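Local structure of ferritin like protein (3HL1) at residues Ala49-Tyr52 with Gln53-His57; Val42-Arg45 with Leu46-Ala50; Val5-Leu8 with Pro9-Tyr12. The protein is of uncharacterised function but belongs to the ferritin-like family of helical proteins and probably binds metal. All coordinates share one frame; numbering follows the deposited sequence.

Contact 1: Ala49-Tyr52 with Gln53-His57; sequences AAVY and QEMLH
Residues Ala49-Tyr52 and Gln53-His57 form one unbroken run of helix 42-67, in which each amide from Gln53 N to Leu56 N donates to the carbonyl four residues back, from the 2.9 Å of Glu54 N to Ala50 O to the 3.2 Å of Leu56 N to Tyr52 O. Glu54 and His57 spell an E-x-x-H sequence, consistent with the metal-site helices of the ferritin-like fold. Glu54 sets CG beside its backbone N (chi1 -67°), 3.4 Å from Ala50 O, and bends again at chi2 to turn the carboxylate. That carboxylate meets Thr25 of helix 8-35 through OE1, while OE2 is hydrogen-bonded to an unidentified molecule, probably from the crystallisation liquor, though such guests often mark pockets. The ring of His57 carries Gln53 O over one face, 2.9 Å above its plane, and is placed by Glu22 at ND1 and Gln205 at NE2. Gln53 runs back along the helix in an extended chain, with CG 3.3 Å from Ala49 O, and its OE1 is bonded to His233. On another side, selenomethionine Met55 lies alongside Val51 and Tyr52, all pointing the same way. Its methyl packs on Val51 CG1, though both residues have alternate conformers and the closeness of that touch is doubtful. In the conformer described, a Met-aromatic contact completes the row: Met55 SE approaches the Tyr52 ring obliquely, 5.5 Å from its centroid and 4.2 Å from Tyr52 CD1.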
ATOM      1  N   ALA A  49     -11.955  -5.100   0.398  1.00 31.24           N
ATOM      2  CA  ALA A  49     -11.150  -6.278   0.654  1.00 32.48           C
ATOM      3  C   ALA A  49      -9.689  -5.979   0.276  1.00 33.54           C
ATOM      4  O   ALA A  49      -8.759  -6.342   1.015  1.00 29.87           O
ATOM      5  CB  ALA A  49     -11.707  -7.518  -0.103  1.00 33.30           C
ATOM      6  N   ALA A  50      -9.492  -5.253  -0.830  1.00 35.18           N
ATOM      7  CA  ALA A  50      -8.150  -4.877  -1.287  1.00 31.69           C
ATOM      8  C   ALA A  50      -7.407  -3.992  -0.302  1.00 33.02           C
ATOM      9  O   ALA A  50      -6.210  -4.173  -0.062  1.00 31.48           O
ATOM     10  CB  ALA A  50      -8.193  -4.155  -2.688  1.00 27.58           C
ATOM     11  N   VAL A  51      -8.109  -3.036   0.273  1.00 31.38           N
ATOM     12  CA  VAL A  51      -7.576  -2.114   1.293  0.50 32.70           C
ATOM     13  C   VAL A  51      -7.052  -2.890   2.501  1.00 33.06           C
ATOM     14  O   VAL A  51      -5.960  -2.656   3.031  1.00 32.40           O
ATOM     15  CB  VAL A  51      -8.653  -1.157   1.853  0.50 32.54           C
ATOM     16  CG1 VAL A  51      -8.168  -0.519   3.191  0.50 28.52           C
ATOM     17  CG2 VAL A  51      -8.990  -0.095   0.849  0.50 24.19           C
ATOM     18  N   TYR A  52      -7.859  -3.836   2.955  1.00 30.71           N
ATOM     19  CA  TYR A  52      -7.503  -4.685   4.070  1.00 35.09           C
ATOM     20  C   TYR A  52      -6.262  -5.507   3.741  1.00 34.07           C
ATOM     21  O   TYR A  52      -5.416  -5.687   4.590  1.00 35.56           O
ATOM     22  CB  TYR A  52      -8.661  -5.629   4.453  1.00 36.97           C
ATOM     23  CG  TYR A  52      -9.907  -4.927   5.019  1.00 50.14           C
ATOM     24  CD1 TYR A  52      -9.878  -3.586   5.445  1.00 59.02           C
ATOM     25  CD2 TYR A  52     -11.112  -5.616   5.147  1.00 60.60           C
ATOM     26  CE1 TYR A  52     -11.014  -2.952   5.962  1.00 56.55           C
ATOM     27  CE2 TYR A  52     -12.260  -4.998   5.689  1.00 55.66           C
ATOM     28  CZ  TYR A  52     -12.193  -3.673   6.096  1.00 55.97           C
ATOM     29  OH  TYR A  52     -13.322  -3.075   6.615  1.00 59.18           O
ATOM     30  N   GLN A  53      -6.147  -5.987   2.503  1.00 34.43           N
ATOM     31  CA  GLN A  53      -4.938  -6.683   2.075  1.00 33.20           C
ATOM     32  C   GLN A  53      -3.716  -5.774   2.036  1.00 32.45           C
ATOM     33  O   GLN A  53      -2.599  -6.202   2.380  1.00 35.52           O
ATOM     34  CB  GLN A  53      -5.138  -7.358   0.731  1.00 31.75           C
ATOM     35  CG  GLN A  53      -6.188  -8.436   0.837  1.00 40.09           C
ATOM     36  CD  GLN A  53      -6.197  -9.356  -0.361  1.00 38.56           C
ATOM     37  OE1 GLN A  53      -5.889  -8.950  -1.488  1.00 42.25           O
ATOM     38  NE2 GLN A  53      -6.543 -10.602  -0.120  1.00 46.80           N
ATOM     39  N   GLU A  54      -3.898  -4.522   1.652  1.00 31.74           N
ATOM     40  CA  GLU A  54      -2.748  -3.588   1.672  1.00 28.72           C
ATOM     41  C   GLU A  54      -2.219  -3.407   3.074  1.00 32.32           C
ATOM     42  O   GLU A  54      -1.021  -3.341   3.265  1.00 31.47           O
ATOM     43  CB  GLU A  54      -3.110  -2.218   1.064  1.00 29.22           C
ATOM     44  CG  GLU A  54      -3.387  -2.255  -0.406  1.00 36.80           C
ATOM     45  CD  GLU A  54      -2.147  -2.699  -1.211  1.00 42.19           C
ATOM     46  OE1 GLU A  54      -1.171  -1.948  -1.307  1.00 58.28           O
ATOM     47  OE2 GLU A  54      -2.148  -3.804  -1.736  1.00 41.28           O
HETATM   48  N   MSE A  55      -3.118  -3.290   4.051  1.00 31.19           N
HETATM   49  CA  MSE A  55      -2.746  -3.133   5.462  0.50 34.39           C
HETATM   50  C   MSE A  55      -1.954  -4.332   5.945  1.00 32.71           C
HETATM   51  O   MSE A  55      -0.911  -4.183   6.587  1.00 36.63           O
HETATM   52  CB  MSE A  55      -4.004  -2.944   6.314  0.50 32.72           C
HETATM   53  CG  MSE A  55      -4.676  -1.601   6.068  0.50 31.07           C
HETATM   54 SE   MSE A  55      -6.487  -1.575   6.801  0.38 39.22          SE
HETATM   55  CE  MSE A  55      -7.020   0.063   6.140  0.50 28.52           C
ATOM     56  N   LEU A  56      -2.436  -5.519   5.608  1.00 32.38           N
ATOM     57  CA  LEU A  56      -1.698  -6.748   5.840  1.00 30.63           C
ATOM     58  C   LEU A  56      -0.309  -6.698   5.192  1.00 30.73           C
ATOM     59  O   LEU A  56       0.663  -7.077   5.848  1.00 31.61           O
ATOM     60  CB  LEU A  56      -2.489  -7.986   5.352  1.00 32.95           C
ATOM     61  CG  LEU A  56      -1.682  -9.284   5.369  1.00 34.82           C
ATOM     62  CD1 LEU A  56      -1.443  -9.658   6.831  1.00 31.84           C
ATOM     63  CD2 LEU A  56      -2.289 -10.440   4.562  1.00 34.26           C
ATOM     64  N   HIS A  57      -0.204  -6.209   3.946  1.00 30.08           N
ATOM     65  CA  HIS A  57       1.088  -6.122   3.287  1.00 29.82           C
ATOM     66  C   HIS A  57       2.033  -5.269   4.093  1.00 30.34           C
ATOM     67  O   HIS A  57       3.208  -5.636   4.239  1.00 29.97           O
ATOM     68  CB  HIS A  57       1.022  -5.605   1.845  1.00 30.61           C
ATOM     69  CG  HIS A  57       0.214  -6.457   0.927  1.00 31.76           C
ATOM     70  ND1 HIS A  57      -0.118  -6.058  -0.353  1.00 33.45           N
ATOM     71  CD2 HIS A  57      -0.392  -7.647   1.128  1.00 32.50           C
ATOM     72  CE1 HIS A  57      -0.884  -6.987  -0.900  1.00 33.05           C
ATOM     73  NE2 HIS A  57      -1.070  -7.956  -0.026  1.00 33.36           N
TER

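Contact 2: Val42-Arg45 with Leu46-Ala50; sequences VPYR and LIQAA
Val42 and Leu46 lie side by side near the start of helix 42-67, Val42 CG1 touching Leu46 CD1 at 3.8 Å. Val42 holds that methyl forward because CG1 stands opposite its backbone N (chi1 166°). One residue pair further round, the ring carbon Tyr44 CE1 is approached obliquely by Gln48 OE1 at 3.8 Å, with ring and amide planes turned 78° apart. The fully extended Gln48 carries its amide back alongside the helix, and a water there accepts from Gln48 NE2 at 2.9 Å and donates to Arg45 O at 2.6 Å. Ile47 packs CG1 on Pro43 O, 3.2 Å away. Beneath these side chains run ordinary helical bonds, from Leu46 N to Val42 O, Ile47 N to Pro43 O and Gln48 N to Tyr44 O; the fourth, Ala49 N to Arg45 O, is weak at 3.3 Å. Further out, Phe239 and Ile240 of helix 233-242 partly cover Leu46, while Tyr44 and Ile47 pack on Leu33 of helix 8-35. The chemistry therefore changes round this turn: Tyr44 and Ile47 are buried against helix 8-35, whereas Arg45 O, gripped only weakly by Ala49, gains a second hydrogen bond from the water that ties it to the Gln48 side chain.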
ATOM      1  N   VAL A  42     -20.781  -3.839  -5.899  1.00 36.75           N
ATOM      2  CA  VAL A  42     -19.640  -4.719  -6.144  1.00 36.33           C
ATOM      3  C   VAL A  42     -18.305  -3.951  -6.014  1.00 33.03           C
ATOM      4  O   VAL A  42     -17.379  -4.480  -5.421  1.00 33.06           O
ATOM      5  CB  VAL A  42     -19.741  -5.506  -7.498  1.00 37.75           C
ATOM      6  CG1 VAL A  42     -18.399  -6.134  -7.865  1.00 35.02           C
ATOM      7  CG2 VAL A  42     -20.862  -6.584  -7.428  1.00 32.87           C
ATOM      8  N   PRO A  43     -18.194  -2.726  -6.574  1.00 35.05           N
ATOM      9  CA  PRO A  43     -16.877  -2.081  -6.536  1.00 34.70           C
ATOM     10  C   PRO A  43     -16.492  -1.704  -5.124  1.00 31.57           C
ATOM     11  O   PRO A  43     -15.321  -1.765  -4.745  1.00 31.68           O
ATOM     12  CB  PRO A  43     -17.070  -0.826  -7.399  1.00 33.35           C
ATOM     13  CG  PRO A  43     -18.314  -1.103  -8.202  1.00 38.37           C
ATOM     14  CD  PRO A  43     -19.163  -1.874  -7.278  1.00 36.54           C
ATOM     15  N   TYR A  44     -17.476  -1.378  -4.313  1.00 30.74           N
ATOM     16  CA  TYR A  44     -17.200  -1.102  -2.901  1.00 33.16           C
ATOM     17  C   TYR A  44     -16.626  -2.315  -2.177  1.00 33.90           C
ATOM     18  O   TYR A  44     -15.613  -2.212  -1.517  1.00 31.08           O
ATOM     19  CB  TYR A  44     -18.449  -0.633  -2.189  1.00 30.92           C
ATOM     20  CG  TYR A  44     -18.198  -0.119  -0.808  1.00 31.16           C
ATOM     21  CD1 TYR A  44     -18.067  -0.988   0.278  1.00 36.34           C
ATOM     22  CD2 TYR A  44     -18.185   1.237  -0.564  1.00 28.42           C
ATOM     23  CE1 TYR A  44     -17.871  -0.500   1.576  1.00 33.05           C
ATOM     24  CE2 TYR A  44     -18.031   1.714   0.712  1.00 26.54           C
ATOM     25  CZ  TYR A  44     -17.848   0.840   1.767  1.00 34.74           C
ATOM     26  OH  TYR A  44     -17.701   1.357   3.018  1.00 32.25           O
ATOM     27  N   ARG A  45     -17.269  -3.467  -2.310  0.50 35.51           N
ATOM     28  CA  ARG A  45     -16.789  -4.670  -1.628  0.50 33.74           C
ATOM     29  C   ARG A  45     -15.449  -5.179  -2.211  0.50 30.91           C
ATOM     30  O   ARG A  45     -14.614  -5.711  -1.483  0.50 28.81           O
ATOM     31  CB  ARG A  45     -17.888  -5.738  -1.614  0.50 37.22           C
ATOM     32  CG  ARG A  45     -19.012  -5.423  -0.555  0.50 41.75           C
ATOM     33  CD  ARG A  45     -20.436  -5.380  -1.133  0.50 48.67           C
ATOM     34  NE  ARG A  45     -21.290  -6.535  -0.811  0.50 47.79           N
ATOM     35  CZ  ARG A  45     -22.123  -6.640   0.236  0.50 53.26           C
ATOM     36  NH1 ARG A  45     -22.233  -5.681   1.162  0.50 48.38           N
ATOM     37  NH2 ARG A  45     -22.850  -7.746   0.379  0.50 56.10           N
ATOM     38  N   LEU A  46     -15.227  -4.995  -3.504  1.00 31.30           N
ATOM     39  CA  LEU A  46     -13.934  -5.348  -4.095  1.00 32.87           C
ATOM     40  C   LEU A  46     -12.809  -4.497  -3.536  1.00 33.49           C
ATOM     41  O   LEU A  46     -11.757  -5.012  -3.199  1.00 33.63           O
ATOM     42  CB  LEU A  46     -13.935  -5.230  -5.620  1.00 33.74           C
ATOM     43  CG  LEU A  46     -14.793  -6.240  -6.422  1.00 31.87           C
ATOM     44  CD1 LEU A  46     -14.646  -5.937  -7.952  1.00 39.20           C
ATOM     45  CD2 LEU A  46     -14.391  -7.695  -6.064  1.00 39.11           C
ATOM     46  N   ILE A  47     -13.041  -3.194  -3.458  1.00 32.68           N
ATOM     47  CA  ILE A  47     -12.028  -2.255  -2.958  1.00 32.98           C
ATOM     48  C   ILE A  47     -11.726  -2.398  -1.458  1.00 29.70           C
ATOM     49  O   ILE A  47     -10.564  -2.328  -1.020  1.00 31.26           O
ATOM     50  CB  ILE A  47     -12.391  -0.797  -3.322  1.00 34.82           C
ATOM     51  CG1 ILE A  47     -12.324  -0.636  -4.836  1.00 33.29           C
ATOM     52  CG2 ILE A  47     -11.401   0.219  -2.657  1.00 30.78           C
ATOM     53  CD1 ILE A  47     -12.899   0.730  -5.384  1.00 33.92           C
ATOM     54  N   GLN A  48     -12.777  -2.569  -0.672  1.00 28.72           N
ATOM     55  CA  GLN A  48     -12.650  -2.787   0.742  1.00 28.71           C
ATOM     56  C   GLN A  48     -11.748  -3.972   1.056  1.00 28.43           C
ATOM     57  O   GLN A  48     -10.828  -3.855   1.862  1.00 29.91           O
ATOM     58  CB  GLN A  48     -14.033  -2.979   1.331  1.00 32.13           C
ATOM     59  CG  GLN A  48     -14.054  -3.110   2.808  1.00 34.91           C
ATOM     60  CD  GLN A  48     -15.466  -3.340   3.291  1.00 46.39           C
ATOM     61  OE1 GLN A  48     -15.968  -2.581   4.091  1.00 48.34           O
ATOM     62  NE2 GLN A  48     -16.134  -4.331   2.730  1.00 48.12           N
ATOM     63  N   ALA A  49     -11.955  -5.100   0.398  1.00 31.24           N
ATOM     64  CA  ALA A  49     -11.150  -6.278   0.654  1.00 32.48           C
ATOM     65  C   ALA A  49      -9.689  -5.979   0.276  1.00 33.54           C
ATOM     66  O   ALA A  49      -8.759  -6.342   1.015  1.00 29.87           O
ATOM     67  CB  ALA A  49     -11.707  -7.518  -0.103  1.00 33.30           C
ATOM     68  N   ALA A  50      -9.492  -5.253  -0.830  1.00 35.18           N
ATOM     69  CA  ALA A  50      -8.150  -4.877  -1.287  1.00 31.69           C
ATOM     70  C   ALA A  50      -7.407  -3.992  -0.302  1.00 33.02           C
ATOM     71  O   ALA A  50      -6.210  -4.173  -0.062  1.00 31.48           O
ATOM     72  CB  ALA A  50      -8.193  -4.155  -2.688  1.00 27.58           C
TER
HETATM   73  O   HOH W   1     -15.389  -6.448   0.875  1.00 46.13           O

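Contact 3: Val5-Leu8 with Pro9-Tyr12; sequences VWTL and PRLY
Leu8 lies over one face of the Tyr12 ring, its CG 4.0 Å from the ring centroid in a CH-pi contact, somewhat displaced toward the rim. The two side chains cross, and Leu8 CD1 comes within 3.4 Å of Tyr12 CE1. Leu8 directs CG away from its own amide (chi1 -166°), and this carries both methyls across the tyrosine, CD1 by CE1 and CD2 by the hydroxyl. The backbone beneath is firmly bonded: Tyr12 N donates to Leu8 O at 2.9 Å, and Leu11 N to Thr7 O at 3.0 Å. The Tyr12 hydroxyl is held by Tyr68 O, which fixes the far end of the ring.

Trp6 makes the other close-packed part. Its six-membered ring presents an edge to the helix, with Trp6 CE3 3.8 Å from Leu11 CA near the plane of the indole and Trp6 CZ3 against Leu11 CD1. Helix 144-157 covers the indole with Ala150 and Val153, and Trp6 NE1 is bonded to Leu134 O.

By contrast, Thr7 and Pro9 are exposed, and the side-chain bond on this flank is weak: Thr7 OG1 takes Arg10 N at 3.5 Å, with Arg10 CG 3.3 Å from the same Thr7 OG1. What steadies this side is Asp136. Arg10 carries its guanidinium away from Val5-Leu8 to a salt bridge with that aspartate, whose carboxylate also takes the Thr7 amide. Pro9, at the second position of the helix, has no amide hydrogen, and the cap is made to Arg10 N. With Thr7 immediately before the first turn and its hydroxyl accepting from the amide three residues on, this is a threonine N-cap opening helix 8-35.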
ATOM      1  N   VAL A   5      25.770  -7.415  -5.768  1.00 50.98           N
ATOM      2  CA  VAL A   5      25.979  -7.523  -4.312  1.00 51.67           C
ATOM      3  C   VAL A   5      25.221  -6.415  -3.537  1.00 44.57           C
ATOM      4  O   VAL A   5      25.338  -5.228  -3.859  1.00 49.54           O
ATOM      5  CB  VAL A   5      27.463  -7.461  -3.900  1.00 50.01           C
ATOM      6  CG1 VAL A   5      27.592  -7.884  -2.448  1.00 54.06           C
ATOM      7  CG2 VAL A   5      28.338  -8.358  -4.791  1.00 57.83           C
ATOM      8  N   TRP A   6      24.418  -6.828  -2.561  1.00 37.24           N
ATOM      9  CA  TRP A   6      23.594  -5.919  -1.770  1.00 33.82           C
ATOM     10  C   TRP A   6      24.273  -5.607  -0.469  1.00 31.91           C
ATOM     11  O   TRP A   6      24.806  -6.500   0.163  1.00 33.31           O
ATOM     12  CB  TRP A   6      22.227  -6.565  -1.456  1.00 32.55           C
ATOM     13  CG  TRP A   6      21.273  -6.391  -2.572  1.00 35.18           C
ATOM     14  CD1 TRP A   6      21.443  -6.846  -3.855  1.00 33.64           C
ATOM     15  CD2 TRP A   6      20.024  -5.672  -2.557  1.00 31.98           C
ATOM     16  NE1 TRP A   6      20.378  -6.466  -4.636  1.00 32.47           N
ATOM     17  CE2 TRP A   6      19.474  -5.772  -3.867  1.00 35.75           C
ATOM     18  CE3 TRP A   6      19.309  -4.970  -1.564  1.00 32.04           C
ATOM     19  CZ2 TRP A   6      18.263  -5.176  -4.222  1.00 31.51           C
ATOM     20  CZ3 TRP A   6      18.116  -4.393  -1.898  1.00 29.99           C
ATOM     21  CH2 TRP A   6      17.580  -4.505  -3.225  1.00 31.33           C
ATOM     22  N   THR A   7      24.215  -4.357  -0.054  1.00 30.88           N
ATOM     23  CA  THR A   7      24.639  -3.954   1.266  1.00 31.74           C
ATOM     24  C   THR A   7      23.421  -3.888   2.214  1.00 29.07           C
ATOM     25  O   THR A   7      22.288  -3.712   1.782  1.00 28.21           O
ATOM     26  CB  THR A   7      25.400  -2.595   1.264  1.00 29.93           C
ATOM     27  OG1 THR A   7      24.524  -1.506   0.995  1.00 33.49           O
ATOM     28  CG2 THR A   7      26.568  -2.582   0.259  1.00 32.17           C
ATOM     29  N   LEU A   8      23.685  -4.055   3.495  1.00 27.53           N
ATOM     30  CA  LEU A   8      22.653  -3.987   4.514  1.00 27.61           C
ATOM     31  C   LEU A   8      21.910  -2.634   4.530  1.00 26.36           C
ATOM     32  O   LEU A   8      20.683  -2.615   4.563  1.00 27.58           O
ATOM     33  CB  LEU A   8      23.187  -4.398   5.900  1.00 28.81           C
ATOM     34  CG  LEU A   8      22.087  -4.677   6.959  1.00 27.34           C
ATOM     35  CD1 LEU A   8      21.090  -5.793   6.513  1.00 27.91           C
ATOM     36  CD2 LEU A   8      22.685  -4.962   8.339  1.00 28.31           C
ATOM     37  N   PRO A   9      22.625  -1.502   4.457  1.00 26.53           N
ATOM     38  CA  PRO A   9      21.884  -0.235   4.378  1.00 29.14           C
ATOM     39  C   PRO A   9      20.918  -0.113   3.188  1.00 25.19           C
ATOM     40  O   PRO A   9      19.802   0.436   3.329  1.00 26.85           O
ATOM     41  CB  PRO A   9      22.988   0.834   4.381  1.00 30.96           C
ATOM     42  CG  PRO A   9      24.202   0.159   4.973  1.00 29.34           C
ATOM     43  CD  PRO A   9      24.091  -1.300   4.572  1.00 27.88           C
ATOM     44  N   ARG A  10      21.310  -0.612   2.040  1.00 27.31           N
ATOM     45  CA  ARG A  10      20.471  -0.569   0.866  1.00 26.89           C
ATOM     46  C   ARG A  10      19.286  -1.500   0.981  1.00 29.31           C
ATOM     47  O   ARG A  10      18.210  -1.187   0.489  1.00 29.52           O
ATOM     48  CB  ARG A  10      21.311  -0.857  -0.390  1.00 29.13           C
ATOM     49  CG  ARG A  10      22.357   0.232  -0.696  1.00 33.41           C
ATOM     50  CD  ARG A  10      21.881   1.293  -1.669  1.00 54.94           C
ATOM     51  NE  ARG A  10      22.846   2.387  -1.915  1.00 56.76           N
ATOM     52  CZ  ARG A  10      24.012   2.296  -2.591  1.00 71.35           C
ATOM     53  NH1 ARG A  10      24.436   1.151  -3.120  1.00 72.57           N
ATOM     54  NH2 ARG A  10      24.786   3.378  -2.740  1.00 67.67           N
ATOM     55  N   LEU A  11      19.479  -2.641   1.629  1.00 26.31           N
ATOM     56  CA  LEU A  11      18.359  -3.576   1.884  1.00 26.90           C
ATOM     57  C   LEU A  11      17.378  -2.854   2.772  1.00 23.61           C
ATOM     58  O   LEU A  11      16.177  -2.785   2.448  1.00 26.46           O
ATOM     59  CB  LEU A  11      18.848  -4.890   2.516  1.00 27.75           C
ATOM     60  CG  LEU A  11      17.691  -5.845   2.876  1.00 26.05           C
ATOM     61  CD1 LEU A  11      16.957  -6.203   1.592  1.00 29.56           C
ATOM     62  CD2 LEU A  11      18.208  -7.065   3.582  1.00 26.84           C
ATOM     63  N   TYR A  12      17.871  -2.214   3.828  1.00 25.84           N
ATOM     64  CA  TYR A  12      17.015  -1.420   4.736  1.00 27.11           C
ATOM     65  C   TYR A  12      16.240  -0.296   4.012  1.00 27.35           C
ATOM     66  O   TYR A  12      15.019  -0.086   4.233  1.00 24.73           O
ATOM     67  CB  TYR A  12      17.877  -0.864   5.892  1.00 28.99           C
ATOM     68  CG  TYR A  12      18.316  -1.882   6.949  1.00 25.77           C
ATOM     69  CD1 TYR A  12      18.015  -3.258   6.857  1.00 24.28           C
ATOM     70  CD2 TYR A  12      19.051  -1.465   8.032  1.00 30.01           C
ATOM     71  CE1 TYR A  12      18.419  -4.165   7.857  1.00 24.17           C
ATOM     72  CE2 TYR A  12      19.424  -2.318   8.999  1.00 27.31           C
ATOM     73  CZ  TYR A  12      19.127  -3.658   8.939  1.00 25.44           C
ATOM     74  OH  TYR A  12      19.573  -4.445   9.978  1.00 30.38           O
TER

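Overall arrangement
Contacts 1 and 2 are successive turns of helix 42-67 that share Ala49 and Ala50, their centres 11 Å apart; contact 3 opens the preceding helix, 8-35, and lies on the opposite side of the chain's centre from contact 2. Contact 1 is the most central, its centre about 7 Å from that of the chain, and its polar side chains find partners on helices 8-35, 188-207 and 233-242. Contact 2, at 15 Å, is mostly apolar on its buried sides, with a water-bridged polar flank. At 22 Å, contact 3 is the start of a helix, with a cap and aromatic packing, steadied from outside by Asp136. Helix 8-35, which starts in contact 3, packs farther along on contacts 1 and 2.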